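Local coordinates for protein second substrate binding domain of putative amino acid ABC transporter (Streptococcus pneumoniae, PDB 4OEN) that probably captures an amino acid outside the cell and delivers it to the membrane part of an ABC importer, at residues S56-Q59 / G65-A68; F123-Q128 / Y133-F138; P161-S166 / Q171-P176; F187-K190 / E196-E199. All coordinates share one frame; numbering follows the deposited sequence.

Contact 1 of 4, residues S56-Q59 / G65-A68; sequences SAVQ and GIIA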
loop_
_atom_site.group_PDB
_atom_site.type_symbol
_atom_site.label_atom_id
_atom_site.label_comp_id
_atom_site.label_asym_id
_atom_site.label_seq_id
_atom_site.Cartn_x
_atom_site.Cartn_y
_atom_site.Cartn_z
ATOM N N SER A 56 -17.191 -6.091 -6.825
ATOM C CA SER A 56 -18.488 -6.472 -7.380
ATOM C C SER A 56 -18.733 -5.924 -8.778
ATOM O O SER A 56 -19.202 -6.650 -9.667
ATOM C CB SER A 56 -19.628 -6.001 -6.464
ATOM O OG SER A 56 -19.684 -6.762 -5.272
ATOM N N ALA A 57 -18.446 -4.638 -8.958
ATOM C CA ALA A 57 -18.767 -3.961 -10.210
ATOM C C ALA A 57 -17.937 -4.548 -11.356
ATOM O O ALA A 57 -18.464 -4.796 -12.437
ATOM C CB ALA A 57 -18.539 -2.451 -10.080
ATOM N N VAL A 58 -16.657 -4.803 -11.101
ATOM C CA VAL A 58 -15.790 -5.399 -12.114
ATOM C C VAL A 58 -16.265 -6.821 -12.445
ATOM O O VAL A 58 -16.369 -7.193 -13.616
ATOM C CB VAL A 58 -14.307 -5.415 -11.662
ATOM C CG1 VAL A 58 -13.468 -6.307 -12.583
ATOM C CG2 VAL A 58 -13.740 -3.990 -11.643
ATOM N N GLN A 59 -16.592 -7.603 -11.421
ATOM C CA GLN A 59 -17.029 -8.984 -11.640
ATOM C C GLN A 59 -18.357 -9.072 -12.393
ATOM O O GLN A 59 -18.580 -10.000 -13.168
ATOM C CB GLN A 59 -17.133 -9.722 -10.305
ATOM C CG GLN A 59 -15.774 -10.075 -9.715
ATOM C CD GLN A 59 -14.916 -10.886 -10.676
ATOM O OE1 GLN A 59 -15.371 -11.872 -11.260
ATOM N NE2 GLN A 59 -13.663 -10.472 -10.842
ATOM N N GLY A 65 -12.190 -2.052 -14.736
ATOM C CA GLY A 65 -10.974 -2.345 -14.003
ATOM C C GLY A 65 -11.071 -1.839 -12.591
ATOM O O GLY A 65 -11.953 -1.038 -12.279
ATOM N N ILE A 66 -10.198 -2.357 -11.738
ATOM C CA ILE A 66 -10.089 -1.891 -10.358
ATOM C C ILE A 66 -8.649 -1.538 -10.010
ATOM O O ILE A 66 -7.714 -2.251 -10.373
ATOM C CB ILE A 66 -10.644 -2.940 -9.363
ATOM C CG1 ILE A 66 -10.444 -2.473 -7.920
ATOM C CG2 ILE A 66 -10.015 -4.318 -9.579
ATOM C CD1 ILE A 66 -11.100 -3.387 -6.884
ATOM N N ILE A 67 -8.478 -0.395 -9.353
ATOM C CA ILE A 67 -7.172 -0.027 -8.811
ATOM C C ILE A 67 -7.460 0.528 -7.426
ATOM O O ILE A 67 -8.287 1.426 -7.273
ATOM C CB ILE A 67 -6.405 0.979 -9.728
ATOM C CG1 ILE A 67 -4.927 1.032 -9.325
ATOM C CG2 ILE A 67 -7.084 2.375 -9.792
ATOM C CD1 ILE A 67 -4.069 1.952 -10.238
ATOM N N ALA A 68 -6.842 -0.060 -6.408
ATOM C CA ALA A 68 -7.176 0.290 -5.024
ATOM C C ALA A 68 -6.191 -0.321 -4.046
ATOM O O ALA A 68 -6.598 -0.981 -3.091
ATOM C CB ALA A 68 -8.617 -0.171 -4.678
#
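G65 meets V58 at the closest point of the two backbones, their CA atoms 6.0 Å apart, where the chain comes back from helix 51-60 into strand 65-66. With no side chain of its own, G65 offers V58 its peptide carbonyl: the methyl CG2 of V58 lies 3.5 Å from G65 O and 3.6 Å from G65 C, so the helix residue leans on bare main chain. The branch that does this is set by the first torsion of V58 (chi1 168°), which turns CG1 away from the backbone N and leaves CG2 opposite the carbonyl carbon, aimed at the strand. I66 follows, its CB directed at the helix and 4.0 Å from the same V58 CG2. One methyl thus covers both the G65-I66 peptide and the root of the isoleucine, in a buried van der Waals contact. Beyond CB the side chain of I66 runs on to F51, A54 and I55, earlier in the same helix. Backbone hydrogen bonds join the strand to its neighbours, G65 with I6 and A8 of the parallel strand 5-8 and I66 with A188 of the antiparallel strand 180-190, while F80 of strand 80-82 packs against both V58 and I66.

Contact 2 of 4, residues F123-Q128 / Y133-F138; sequences FLTENQ and YKIKTF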
loop_
_atom_site.group_PDB
_atom_site.type_symbol
_atom_site.label_atom_id
_atom_site.label_comp_id
_atom_site.label_asym_id
_atom_site.label_seq_id
_atom_site.Cartn_x
_atom_site.Cartn_y
_atom_site.Cartn_z
ATOM N N PHE A 123 4.903 -11.504 10.692
ATOM C CA PHE A 123 6.364 -11.397 10.639
ATOM C C PHE A 123 6.951 -11.344 12.047
ATOM O O PHE A 123 7.867 -12.102 12.375
ATOM C CB PHE A 123 6.782 -10.158 9.825
ATOM C CG PHE A 123 8.263 -9.915 9.809
ATOM C CD1 PHE A 123 9.067 -10.505 8.850
ATOM C CD2 PHE A 123 8.852 -9.115 10.768
ATOM C CE1 PHE A 123 10.436 -10.278 8.848
ATOM C CE2 PHE A 123 10.213 -8.894 10.775
ATOM C CZ PHE A 123 11.004 -9.462 9.810
ATOM N N LEU A 124 6.422 -10.475 12.897
ATOM C CA LEU A 124 7.011 -10.306 14.223
ATOM C C LEU A 124 6.905 -11.587 15.025
ATOM O O LEU A 124 7.797 -11.946 15.785
ATOM C CB LEU A 124 6.329 -9.181 14.999
ATOM C CG LEU A 124 6.706 -7.736 14.757
ATOM C CD1 LEU A 124 5.992 -6.917 15.798
ATOM C CD2 LEU A 124 8.228 -7.560 14.892
ATOM N N THR A 125 5.779 -12.272 14.874
ATOM C CA THR A 125 5.546 -13.454 15.676
ATOM C C THR A 125 6.472 -14.574 15.248
ATOM O O THR A 125 7.014 -15.288 16.083
ATOM C CB THR A 125 4.081 -13.907 15.589
ATOM O OG1 THR A 125 3.253 -12.836 16.044
ATOM C CG2 THR A 125 3.860 -15.121 16.460
ATOM N N GLU A 126 6.673 -14.689 13.939
ATOM C CA GLU A 126 7.545 -15.716 13.391
ATOM C C GLU A 126 9.013 -15.479 13.702
ATOM O O GLU A 126 9.794 -16.426 13.724
ATOM C CB GLU A 126 7.358 -15.827 11.879
ATOM C CG GLU A 126 6.017 -16.446 11.467
ATOM C CD GLU A 126 5.961 -17.959 11.630
ATOM O OE1 GLU A 126 6.829 -18.531 12.322
ATOM O OE2 GLU A 126 5.039 -18.585 11.056
ATOM N N ASN A 127 9.391 -14.223 13.925
ATOM C CA ASN A 127 10.803 -13.912 14.167
ATOM C C ASN A 127 11.146 -13.622 15.626
ATOM O O ASN A 127 12.275 -13.247 15.960
ATOM C CB ASN A 127 11.218 -12.739 13.294
ATOM C CG ASN A 127 11.398 -13.149 11.855
ATOM O OD1 ASN A 127 12.438 -13.699 11.492
ATOM N ND2 ASN A 127 10.376 -12.925 11.033
ATOM N N GLN A 128 10.175 -13.828 16.502
ATOM C CA GLN A 128 10.343 -13.453 17.894
ATOM C C GLN A 128 11.450 -14.248 18.592
ATOM O O GLN A 128 12.207 -13.686 19.383
ATOM C CB GLN A 128 9.024 -13.606 18.655
ATOM C CG GLN A 128 9.110 -13.139 20.101
ATOM C CD GLN A 128 7.757 -13.076 20.779
ATOM O OE1 GLN A 128 6.821 -13.798 20.406
ATOM N NE2 GLN A 128 7.638 -12.209 21.770
ATOM N N TYR A 133 12.712 -10.084 21.185
ATOM C CA TYR A 133 11.910 -8.947 21.620
ATOM C C TYR A 133 10.601 -9.434 22.208
ATOM O O TYR A 133 10.211 -10.586 22.007
ATOM C CB TYR A 133 11.634 -7.970 20.462
ATOM C CG TYR A 133 11.213 -8.646 19.175
ATOM C CD1 TYR A 133 9.931 -9.181 19.023
ATOM C CD2 TYR A 133 12.105 -8.771 18.121
ATOM C CE1 TYR A 133 9.562 -9.813 17.858
ATOM C CE2 TYR A 133 11.742 -9.401 16.943
ATOM C CZ TYR A 133 10.469 -9.921 16.819
ATOM O OH TYR A 133 10.121 -10.554 15.648
ATOM N N LYS A 134 9.955 -8.562 22.969
ATOM C CA LYS A 134 8.563 -8.765 23.369
ATOM C C LYS A 134 7.652 -8.105 22.345
ATOM O O LYS A 134 8.050 -7.165 21.658
ATOM C CB LYS A 134 8.308 -8.175 24.755
ATOM C CG LYS A 134 9.103 -8.817 25.880
ATOM C CD LYS A 134 8.891 -8.057 27.182
ATOM C CE LYS A 134 9.521 -8.782 28.366
ATOM N NZ LYS A 134 10.959 -9.084 28.134
ATOM N N ILE A 135 6.428 -8.607 22.238
ATOM C CA ILE A 135 5.444 -8.032 21.333
ATOM C C ILE A 135 4.279 -7.513 22.156
ATOM O O ILE A 135 3.770 -8.216 23.035
ATOM C CB ILE A 135 4.928 -9.064 20.314
ATOM C CG1 ILE A 135 6.063 -9.575 19.439
ATOM C CG2 ILE A 135 3.814 -8.462 19.445
ATOM C CD1 ILE A 135 5.627 -10.704 18.489
ATOM N N LYS A 136 3.880 -6.276 21.896
ATOM C CA LYS A 136 2.650 -5.741 22.461
ATOM C C LYS A 136 1.667 -5.549 21.317
ATOM O O LYS A 136 1.953 -4.883 20.324
ATOM C CB LYS A 136 2.891 -4.434 23.214
ATOM C CG LYS A 136 1.623 -3.858 23.827
ATOM C CD LYS A 136 1.927 -2.719 24.782
ATOM C CE LYS A 136 0.646 -2.129 25.356
ATOM N NZ LYS A 136 -0.198 -3.166 26.023
ATOM N N THR A 137 0.503 -6.163 21.463
ATOM C CA THR A 137 -0.502 -6.181 20.411
ATOM C C THR A 137 -1.577 -5.128 20.611
ATOM O O THR A 137 -2.100 -4.953 21.717
ATOM C CB THR A 137 -1.135 -7.563 20.354
ATOM O OG1 THR A 137 -0.083 -8.531 20.258
ATOM C CG2 THR A 137 -2.085 -7.690 19.169
ATOM N N PHE A 138 -1.901 -4.439 19.524
ATOM C CA PHE A 138 -2.894 -3.380 19.539
ATOM C C PHE A 138 -4.053 -3.641 18.593
ATOM O O PHE A 138 -3.896 -4.227 17.527
ATOM C CB PHE A 138 -2.241 -2.051 19.174
ATOM C CG PHE A 138 -1.229 -1.598 20.162
ATOM C CD1 PHE A 138 -1.594 -0.772 21.210
ATOM C CD2 PHE A 138 0.091 -2.007 20.057
ATOM C CE1 PHE A 138 -0.653 -0.343 22.121
ATOM C CE2 PHE A 138 1.033 -1.587 20.973
ATOM C CZ PHE A 138 0.667 -0.751 21.999
HETATM O O HOH W 1 5.792 -10.965 23.889
#
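A helix and a strand of an alpha/beta unit meet here: helix 119-126 ends at N127, a short helix 128-131 starts at Q128, and the chain returns by way of Y133 into strand 134-138. The hydroxyl of Y133 donates to L124 O over 2.7 Å, in the carbonyl plane and on a lone pair, with that oxygen at the ring edge. Y133 chi1 of 45° places the ring between the backbone N and the carbonyl carbon, from where its hydroxyl reaches the end of the helix; L124 CD2 lies 3.8 Å from Y133 CZ. In return, the extended side chain of Q128 sends NE2 to Y133 O at 3.1 Å, a nearly straight bond (163°) with the acceptor close to the amide plane. The same NE2 donates to a water that also accepts from I135 N. I135 pushes CD1 against the helix, 3.9 Å from L124 CB and 3.7 Å from L124 O. Just past the helix, N127 ND2 bonds to F123 O at 3.0 Å, above one face of the F123 ring, toward its rim. Strand 134-138 pairs in parallel with 111-115, making this a beta-alpha-beta crossover, a building block of the type II periplasmic binding protein fold.

Contact 3 of 4, residues P161-S166 / Q171-P176; sequences PVLKYS and QKLKTP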
loop_
_atom_site.group_PDB
_atom_site.type_symbol
_atom_site.label_atom_id
_atom_site.label_comp_id
_atom_site.label_asym_id
_atom_site.label_seq_id
_atom_site.Cartn_x
_atom_site.Cartn_y
_atom_site.Cartn_z
ATOM N N PRO A 161 3.931 1.377 3.140
ATOM C CA PRO A 161 3.381 2.604 2.539
ATOM C C PRO A 161 2.636 3.487 3.540
ATOM O O PRO A 161 2.593 4.703 3.384
ATOM C CB PRO A 161 2.432 2.069 1.459
ATOM C CG PRO A 161 2.161 0.643 1.826
ATOM C CD PRO A 161 3.396 0.158 2.509
ATOM N N VAL A 162 2.076 2.876 4.579
ATOM C CA VAL A 162 1.370 3.641 5.604
ATOM C C VAL A 162 2.352 4.438 6.441
ATOM O O VAL A 162 2.176 5.645 6.669
ATOM C CB VAL A 162 0.529 2.709 6.513
ATOM C CG1 VAL A 162 0.002 3.463 7.720
ATOM C CG2 VAL A 162 -0.617 2.106 5.721
ATOM N N LEU A 163 3.411 3.766 6.872
ATOM C CA LEU A 163 4.443 4.424 7.655
ATOM C C LEU A 163 5.153 5.504 6.846
ATOM O O LEU A 163 5.345 6.612 7.345
ATOM C CB LEU A 163 5.455 3.411 8.172
ATOM C CG LEU A 163 5.404 3.122 9.670
ATOM C CD1 LEU A 163 6.368 1.991 10.017
ATOM C CD2 LEU A 163 5.728 4.395 10.451
ATOM N N LYS A 164 5.540 5.210 5.603
ATOM C CA LYS A 164 6.244 6.197 4.783
ATOM C C LYS A 164 5.354 7.399 4.459
ATOM O O LYS A 164 5.827 8.527 4.377
ATOM C CB LYS A 164 6.747 5.565 3.478
ATOM C CG LYS A 164 7.915 4.597 3.640
ATOM C CD LYS A 164 9.255 5.308 3.619
ATOM C CE LYS A 164 10.405 4.312 3.550
ATOM N NZ LYS A 164 10.451 3.565 2.260
ATOM N N TYR A 165 4.060 7.155 4.256
ATOM C CA TYR A 165 3.148 8.263 3.981
ATOM C C TYR A 165 3.081 9.181 5.190
ATOM O O TYR A 165 3.138 10.398 5.066
ATOM C CB TYR A 165 1.741 7.751 3.617
ATOM C CG TYR A 165 0.723 8.847 3.426
ATOM C CD1 TYR A 165 0.897 9.807 2.456
ATOM C CD2 TYR A 165 -0.427 8.907 4.217
ATOM C CE1 TYR A 165 -0.021 10.819 2.265
ATOM C CE2 TYR A 165 -1.362 9.917 4.038
ATOM C CZ TYR A 165 -1.152 10.873 3.056
ATOM O OH TYR A 165 -2.053 11.895 2.851
ATOM N N SER A 166 2.983 8.576 6.368
ATOM C CA SER A 166 2.909 9.351 7.601
ATOM C C SER A 166 4.185 10.159 7.819
ATOM O O SER A 166 4.125 11.327 8.214
ATOM C CB SER A 166 2.638 8.434 8.801
ATOM O OG SER A 166 3.709 7.538 9.033
ATOM N N GLN A 171 5.350 13.223 10.207
ATOM C CA GLN A 171 5.493 12.527 11.480
ATOM C C GLN A 171 6.954 12.205 11.717
ATOM O O GLN A 171 7.648 11.727 10.817
ATOM C CB GLN A 171 4.653 11.255 11.523
ATOM C CG GLN A 171 3.171 11.536 11.633
ATOM C CD GLN A 171 2.815 12.272 12.898
ATOM O OE1 GLN A 171 3.141 11.828 13.999
ATOM N NE2 GLN A 171 2.154 13.413 12.751
ATOM N N LYS A 172 7.412 12.462 12.937
ATOM C CA LYS A 172 8.822 12.361 13.264
ATOM C C LYS A 172 9.194 10.932 13.622
ATOM O O LYS A 172 9.634 10.655 14.737
ATOM C CB LYS A 172 9.169 13.319 14.410
ATOM C CG LYS A 172 8.854 14.768 14.092
ATOM C CD LYS A 172 9.699 15.290 12.937
ATOM C CE LYS A 172 11.121 15.613 13.385
ATOM N NZ LYS A 172 11.898 16.325 12.324
ATOM N N LEU A 173 9.008 10.032 12.664
ATOM C CA LEU A 173 9.377 8.635 12.829
ATOM C C LEU A 173 10.437 8.303 11.801
ATOM O O LEU A 173 10.648 9.068 10.860
ATOM C CB LEU A 173 8.162 7.707 12.657
ATOM C CG LEU A 173 7.023 8.008 13.628
ATOM C CD1 LEU A 173 5.795 7.168 13.296
ATOM C CD2 LEU A 173 7.478 7.745 15.038
ATOM N N LYS A 174 11.103 7.169 11.975
ATOM C CA LYS A 174 12.102 6.747 11.003
ATOM C C LYS A 174 12.053 5.240 10.806
ATOM O O LYS A 174 11.461 4.511 11.613
ATOM C CB LYS A 174 13.495 7.212 11.437
ATOM C CG LYS A 174 13.954 6.613 12.738
ATOM C CD LYS A 174 15.332 7.163 13.084
ATOM C CE LYS A 174 15.888 6.530 14.346
ATOM N NZ LYS A 174 17.246 7.100 14.635
ATOM N N THR A 175 12.651 4.788 9.712
ATOM C CA THR A 175 12.649 3.387 9.321
ATOM C C THR A 175 14.093 2.955 9.101
ATOM O O THR A 175 14.619 3.035 7.986
ATOM C CB THR A 175 11.816 3.157 8.054
ATOM O OG1 THR A 175 12.241 4.078 7.042
ATOM C CG2 THR A 175 10.329 3.393 8.339
ATOM N N PRO A 176 14.751 2.514 10.178
ATOM C CA PRO A 176 16.191 2.239 10.130
ATOM C C PRO A 176 16.567 0.906 9.467
ATOM O O PRO A 176 17.769 0.678 9.204
ATOM C CB PRO A 176 16.580 2.235 11.605
ATOM C CG PRO A 176 15.342 1.778 12.313
ATOM C CD PRO A 176 14.204 2.382 11.541
#
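Q171 and S166 make the one hydrogen bond between the segments, a backbone bond from Q171 N to S166 O of 3.0 Å with an N-H...O angle of 161°. It closes the turn that brings the chain from helix 160-168 back toward strand 173-174. Around the same oxygen gather the first carbons of the Q171 side chain, CB at 3.4 Å from S166 O, before the bend at chi2 (-62°) leads the amide away. Apolar packing is confined to one pair of leucine methyls: L163 CD2 rests 4.0 Å from L173 CD1, the two side chains crossing at about a right angle. Y145 of helix 141-150 touches both leucines, and I92 of strand 87-96 touches L163. A third kind of contact joins an aliphatic carbon to a hydroxyl. In one of its two modelled conformers K164 passes CE 4.0 Å from T175 OG1, again roughly at right angles, with its ammonium end in a salt bridge to E160; T175 also packs on I92 and on I167. In that conformer, at least, the lysine meets T175 with its methylene chain and directs its charge within its own helix. A single main-chain bond and a few van der Waals contacts at the surface imply a join secured chiefly at the turn.

Contact 4 of 4, residues F187-K190 / E196-E199; sequences FAVK and ELIE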
loop_
_atom_site.group_PDB
_atom_site.type_symbol
_atom_site.label_atom_id
_atom_site.label_comp_id
_atom_site.label_asym_id
_atom_site.label_seq_id
_atom_site.Cartn_x
_atom_site.Cartn_y
_atom_site.Cartn_z
ATOM N N PHE A 187 -3.118 -3.441 -10.719
ATOM C CA PHE A 187 -4.403 -3.140 -11.344
ATOM C C PHE A 187 -5.027 -4.456 -11.803
ATOM O O PHE A 187 -4.300 -5.409 -12.083
ATOM C CB PHE A 187 -4.130 -2.170 -12.518
ATOM C CG PHE A 187 -5.301 -1.904 -13.415
ATOM C CD1 PHE A 187 -6.260 -0.958 -13.075
ATOM C CD2 PHE A 187 -5.407 -2.557 -14.636
ATOM C CE1 PHE A 187 -7.341 -0.691 -13.927
ATOM C CE2 PHE A 187 -6.474 -2.298 -15.489
ATOM C CZ PHE A 187 -7.449 -1.369 -15.131
ATOM N N ALA A 188 -6.359 -4.527 -11.852
ATOM C CA ALA A 188 -7.001 -5.790 -12.234
ATOM C C ALA A 188 -8.208 -5.582 -13.118
ATOM O O ALA A 188 -8.895 -4.567 -13.020
ATOM C CB ALA A 188 -7.415 -6.591 -10.986
ATOM N N VAL A 189 -8.454 -6.565 -13.975
ATOM C CA VAL A 189 -9.678 -6.649 -14.769
ATOM C C VAL A 189 -10.324 -7.997 -14.467
ATOM O O VAL A 189 -9.697 -8.874 -13.847
ATOM C CB VAL A 189 -9.403 -6.511 -16.282
ATOM C CG1 VAL A 189 -8.723 -5.165 -16.572
ATOM C CG2 VAL A 189 -8.531 -7.643 -16.767
ATOM N N LYS A 190 -11.578 -8.159 -14.861
ATOM C CA LYS A 190 -12.215 -9.462 -14.703
ATOM C C LYS A 190 -11.458 -10.498 -15.535
ATOM O O LYS A 190 -11.096 -10.219 -16.671
ATOM C CB LYS A 190 -13.689 -9.397 -15.109
ATOM C CG LYS A 190 -14.429 -10.709 -14.898
ATOM C CD LYS A 190 -15.896 -10.579 -15.266
ATOM C CE LYS A 190 -16.620 -11.896 -15.042
ATOM N NZ LYS A 190 -18.055 -11.764 -15.361
ATOM N N GLU A 196 -7.039 -5.840 -23.457
ATOM C CA GLU A 196 -6.297 -4.728 -24.033
ATOM C C GLU A 196 -6.033 -3.660 -22.976
ATOM O O GLU A 196 -5.052 -2.928 -23.056
ATOM C CB GLU A 196 -7.034 -4.142 -25.239
ATOM C CG GLU A 196 -8.224 -3.244 -24.929
ATOM C CD GLU A 196 -9.472 -3.990 -24.476
ATOM O OE1 GLU A 196 -9.502 -5.242 -24.512
ATOM O OE2 GLU A 196 -10.435 -3.305 -24.073
ATOM N N LEU A 197 -6.886 -3.600 -21.960
ATOM C CA LEU A 197 -6.695 -2.641 -20.884
ATOM C C LEU A 197 -5.498 -3.032 -20.023
ATOM O O LEU A 197 -4.730 -2.175 -19.588
ATOM C CB LEU A 197 -7.946 -2.547 -20.024
ATOM C CG LEU A 197 -7.959 -1.549 -18.865
ATOM C CD1 LEU A 197 -7.577 -0.148 -19.330
ATOM C CD2 LEU A 197 -9.355 -1.552 -18.228
ATOM N N ILE A 198 -5.339 -4.332 -19.777
ATOM C CA ILE A 198 -4.154 -4.816 -19.069
ATOM C C ILE A 198 -2.899 -4.530 -19.897
ATOM O O ILE A 198 -1.883 -4.053 -19.366
ATOM C CB ILE A 198 -4.241 -6.331 -18.769
ATOM C CG1 ILE A 198 -5.312 -6.609 -17.713
ATOM C CG2 ILE A 198 -2.885 -6.887 -18.334
ATOM C CD1 ILE A 198 -5.038 -5.929 -16.347
ATOM N N GLU A 199 -2.971 -4.813 -21.196
ATOM C CA GLU A 199 -1.858 -4.546 -22.105
ATOM C C GLU A 199 -1.431 -3.078 -22.051
ATOM O O GLU A 199 -0.250 -2.766 -21.912
ATOM C CB GLU A 199 -2.227 -4.926 -23.542
ATOM C CG GLU A 199 -2.458 -6.411 -23.774
ATOM C CD GLU A 199 -2.840 -6.742 -25.218
ATOM O OE1 GLU A 199 -2.525 -5.944 -26.131
ATOM O OE2 GLU A 199 -3.467 -7.800 -25.435
#
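The last residues of strand 180-190 run beside the first turn of helix 195-210, with V189 and I198 the closest pair at 7.2 Å between CA atoms. F187 and V189, two residues apart on the extended chain, both direct their CB atoms at the helix, whereas the CB of A188 between them turns the other way. L197 and I198, consecutive on the helix, receive them. The ring of F187 presents its edge to L197: CD2 of the leucine lies in the ring plane, 3.6 Å from F187 CZ, and the two side chains cross at about a right angle. A chi1 of 171° holds CG anti to the backbone N and carries the ring toward the helix; L197 CG sits 3.8 Å from F187 CE2 and from F187 CZ. I198 approaches the same ring obliquely, its CD1 3.8 Å from F187 CD2. This is the alpha/beta core of one lobe of a type II periplasmic binding protein, where the strand lies antiparallel to both 65-66 and 80-82 and the helix packs on the sheet. F187 also stacks with F201, further along the helix, and touches I7 of strand 5-8. V189 completes the apolar cluster from the strand's end. Its CG2 comes to 3.5 Å from I198 CG1, and its CG1 lies 3.8 Å from I198 CD1 and 4.0 Å from L197 CD2. Each valine methyl thus touches the isoleucine, while L197 CD2 bridges V189 CG1 and the phenylalanine edge. L197 also touches Y5 of strand 5-8 and F42.

Overall arrangement
From the N terminus, contact 1 is the first to close a loop, joining helix 51-60 to strand 65-66. Contact 2 follows far away, its centre 34 Å from that of contact 1 on the opposite side of the chain's centre, and closes the return from helix 119-126 to strand 134-138. Contact 3 then joins helix 160-168 to strand 173-174, its centre 19 Å from that of contact 2. Contact 4 brings the chain back beside contact 1, linking strand 180-190 to helix 195-210. All four loops are in series; none nests or crosses. Contacts 1 and 4 touch through probable hydrogen bonds, I66 N to A188 O between strands 65-66 and 180-190, and K190 NZ to Q59 O from strand to helix 51-60.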